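Local coordinates for oxysterol-binding protein homolog 1 (Saccharomyces cerevisiae, PDB 5H28) that carries sterols and other lipids between membranes through the cytosol, and is targeted by its ankyrin repeats to the nucleus-vacuole junction, at residues I57-H62 and F104-Q108. Numbering follows the deposited sequence.
Sequences IKEIVH and FLLDQ
Phe104 reaches from helix 99-106 to the flank of helix 54-64, where its ring meets Ile57, Lys58, Val61 and His62. Its CB already points at helix 54-64, and CG, anti to the backbone N (chi1 170°), carries the ring on to Lys58 and Val61. Beyond CB and CG, the contacts across the segments fall to the far rim of the ring. Phe104 CE2 lies 3.8 Å from Val61 CG2, near the ring plane, and more loosely approaches Ile57 CG2. Phe104 CZ, at the tip, is 3.9 Å from both Val61 CG1 and His62 NE2, and comes within 4.0 Å of Lys58 CA, so the ring packs against main chain as well as side chains. Phe104 CE1 is 3.8 Å from His62 NE2. The two rings form an offset edge-to-face pair, with centroids 5.6 Å apart and planes at 71°, the Phe104 edge directed at the imidazole face. The aliphatic CD of Lys58 sits at the edge of that imidazole, in its plane.

One face of the Phe104 ring carries Gln108 CD, offset toward the rim. Bent at its second torsion, the Gln108 chain folds the amide back so that Gln108 NE2 donates to Phe104 O at 2.9 Å, with an N-H...O angle of 164°. This donor lies above the carbonyl plane, while Asp107 N reaches Phe104 O from the opposite face; two donors therefore hold this one carbonyl oxygen. Gln108 OE1 rests 4.0 Å from Val61 CG1. Replacing Phe104 by alanine is likely to open a gap beside Val61 and leave the His62 ring without its aromatic partner.

Helix-against-helix packing between the predicted first and second repeats is consistent with an ankyrin stack. The contact is dispersive and aromatic, its amide N-H bonded back to its own segment.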
# COMPACT_ATOMS: atom_id res chain seq x y z
N ILE A 57 5.15 -10.20 -20.25
CA ILE A 57 4.63 -9.49 -19.09
C ILE A 57 5.77 -9.14 -18.13
O ILE A 57 5.84 -8.02 -17.61
CB ILE A 57 3.56 -10.34 -18.38
CG1 ILE A 57 2.34 -10.45 -19.30
CG2 ILE A 57 3.19 -9.74 -17.03
CD1 ILE A 57 1.37 -11.53 -18.92
N LYS A 58 6.67 -10.09 -17.91
CA LYS A 58 7.78 -9.83 -17.01
C LYS A 58 8.68 -8.71 -17.53
O LYS A 58 9.10 -7.85 -16.76
CB LYS A 58 8.62 -11.09 -16.81
CG LYS A 58 9.80 -10.83 -15.91
CD LYS A 58 10.76 -11.98 -15.85
CE LYS A 58 12.04 -11.55 -15.17
NZ LYS A 58 13.09 -12.56 -15.23
N GLU A 59 9.00 -8.74 -18.82
CA GLU A 59 9.85 -7.71 -19.39
C GLU A 59 9.21 -6.33 -19.29
O GLU A 59 9.89 -5.34 -19.01
CB GLU A 59 10.16 -8.01 -20.86
CG GLU A 59 10.99 -9.27 -21.10
CD GLU A 59 12.34 -9.24 -20.41
OE1 GLU A 59 12.97 -8.17 -20.35
OE2 GLU A 59 12.76 -10.31 -19.93
N ILE A 60 7.90 -6.25 -19.51
CA ILE A 60 7.20 -4.98 -19.42
C ILE A 60 7.33 -4.40 -18.01
O ILE A 60 7.67 -3.24 -17.83
CB ILE A 60 5.70 -5.15 -19.76
CG1 ILE A 60 5.53 -5.39 -21.26
CG2 ILE A 60 4.92 -3.91 -19.33
CD1 ILE A 60 4.11 -5.75 -21.65
N VAL A 61 7.09 -5.25 -17.01
CA VAL A 61 7.17 -4.81 -15.63
C VAL A 61 8.58 -4.44 -15.19
O VAL A 61 8.79 -3.40 -14.57
CB VAL A 61 6.60 -5.89 -14.68
CG1 VAL A 61 6.88 -5.53 -13.23
CG2 VAL A 61 5.09 -6.02 -14.90
N HIS A 62 9.56 -5.28 -15.51
CA HIS A 62 10.93 -4.99 -15.11
C HIS A 62 11.56 -3.81 -15.84
O HIS A 62 12.45 -3.15 -15.31
CB HIS A 62 11.80 -6.24 -15.27
CG HIS A 62 11.52 -7.30 -14.26
ND1 HIS A 62 11.56 -7.07 -12.90
CD2 HIS A 62 11.19 -8.61 -14.40
CE1 HIS A 62 11.26 -8.18 -12.25
NE2 HIS A 62 11.04 -9.13 -13.14
N PHE A 104 3.23 -13.44 -9.72
CA PHE A 104 4.30 -12.53 -10.08
C PHE A 104 3.97 -11.11 -9.62
O PHE A 104 4.78 -10.44 -8.99
CB PHE A 104 4.52 -12.54 -11.60
CG PHE A 104 5.44 -11.46 -12.10
CD1 PHE A 104 6.79 -11.45 -11.76
CD2 PHE A 104 4.95 -10.44 -12.91
CE1 PHE A 104 7.63 -10.45 -12.22
CE2 PHE A 104 5.79 -9.43 -13.38
CZ PHE A 104 7.13 -9.44 -13.04
N LEU A 105 2.76 -10.66 -9.94
CA LEU A 105 2.36 -9.32 -9.53
C LEU A 105 2.37 -9.15 -8.01
O LEU A 105 2.81 -8.11 -7.50
CB LEU A 105 0.97 -8.99 -10.10
CG LEU A 105 0.87 -8.83 -11.62
CD1 LEU A 105 -0.60 -8.67 -12.01
CD2 LEU A 105 1.69 -7.63 -12.08
N LEU A 106 1.91 -10.16 -7.29
CA LEU A 106 1.88 -10.09 -5.83
C LEU A 106 3.27 -10.04 -5.21
O LEU A 106 3.42 -9.66 -4.05
CB LEU A 106 1.08 -11.26 -5.25
CG LEU A 106 -0.43 -11.16 -5.45
CD1 LEU A 106 -1.12 -12.42 -4.94
CD2 LEU A 106 -0.95 -9.94 -4.71
N ASP A 107 4.29 -10.40 -5.98
CA ASP A 107 5.66 -10.37 -5.47
C ASP A 107 6.38 -9.05 -5.78
O ASP A 107 7.52 -8.86 -5.38
CB ASP A 107 6.49 -11.52 -6.03
CG ASP A 107 6.11 -12.87 -5.44
OD1 ASP A 107 5.64 -12.90 -4.28
OD2 ASP A 107 6.30 -13.89 -6.12
N GLN A 108 5.71 -8.15 -6.49
CA GLN A 108 6.34 -6.88 -6.85
C GLN A 108 6.28 -5.86 -5.73
O GLN A 108 5.29 -5.76 -5.01
CB GLN A 108 5.68 -6.30 -8.10
CG GLN A 108 5.77 -7.23 -9.30
CD GLN A 108 7.16 -7.78 -9.49
OE1 GLN A 108 8.10 -7.03 -9.77
NE2 GLN A 108 7.32 -9.09 -9.32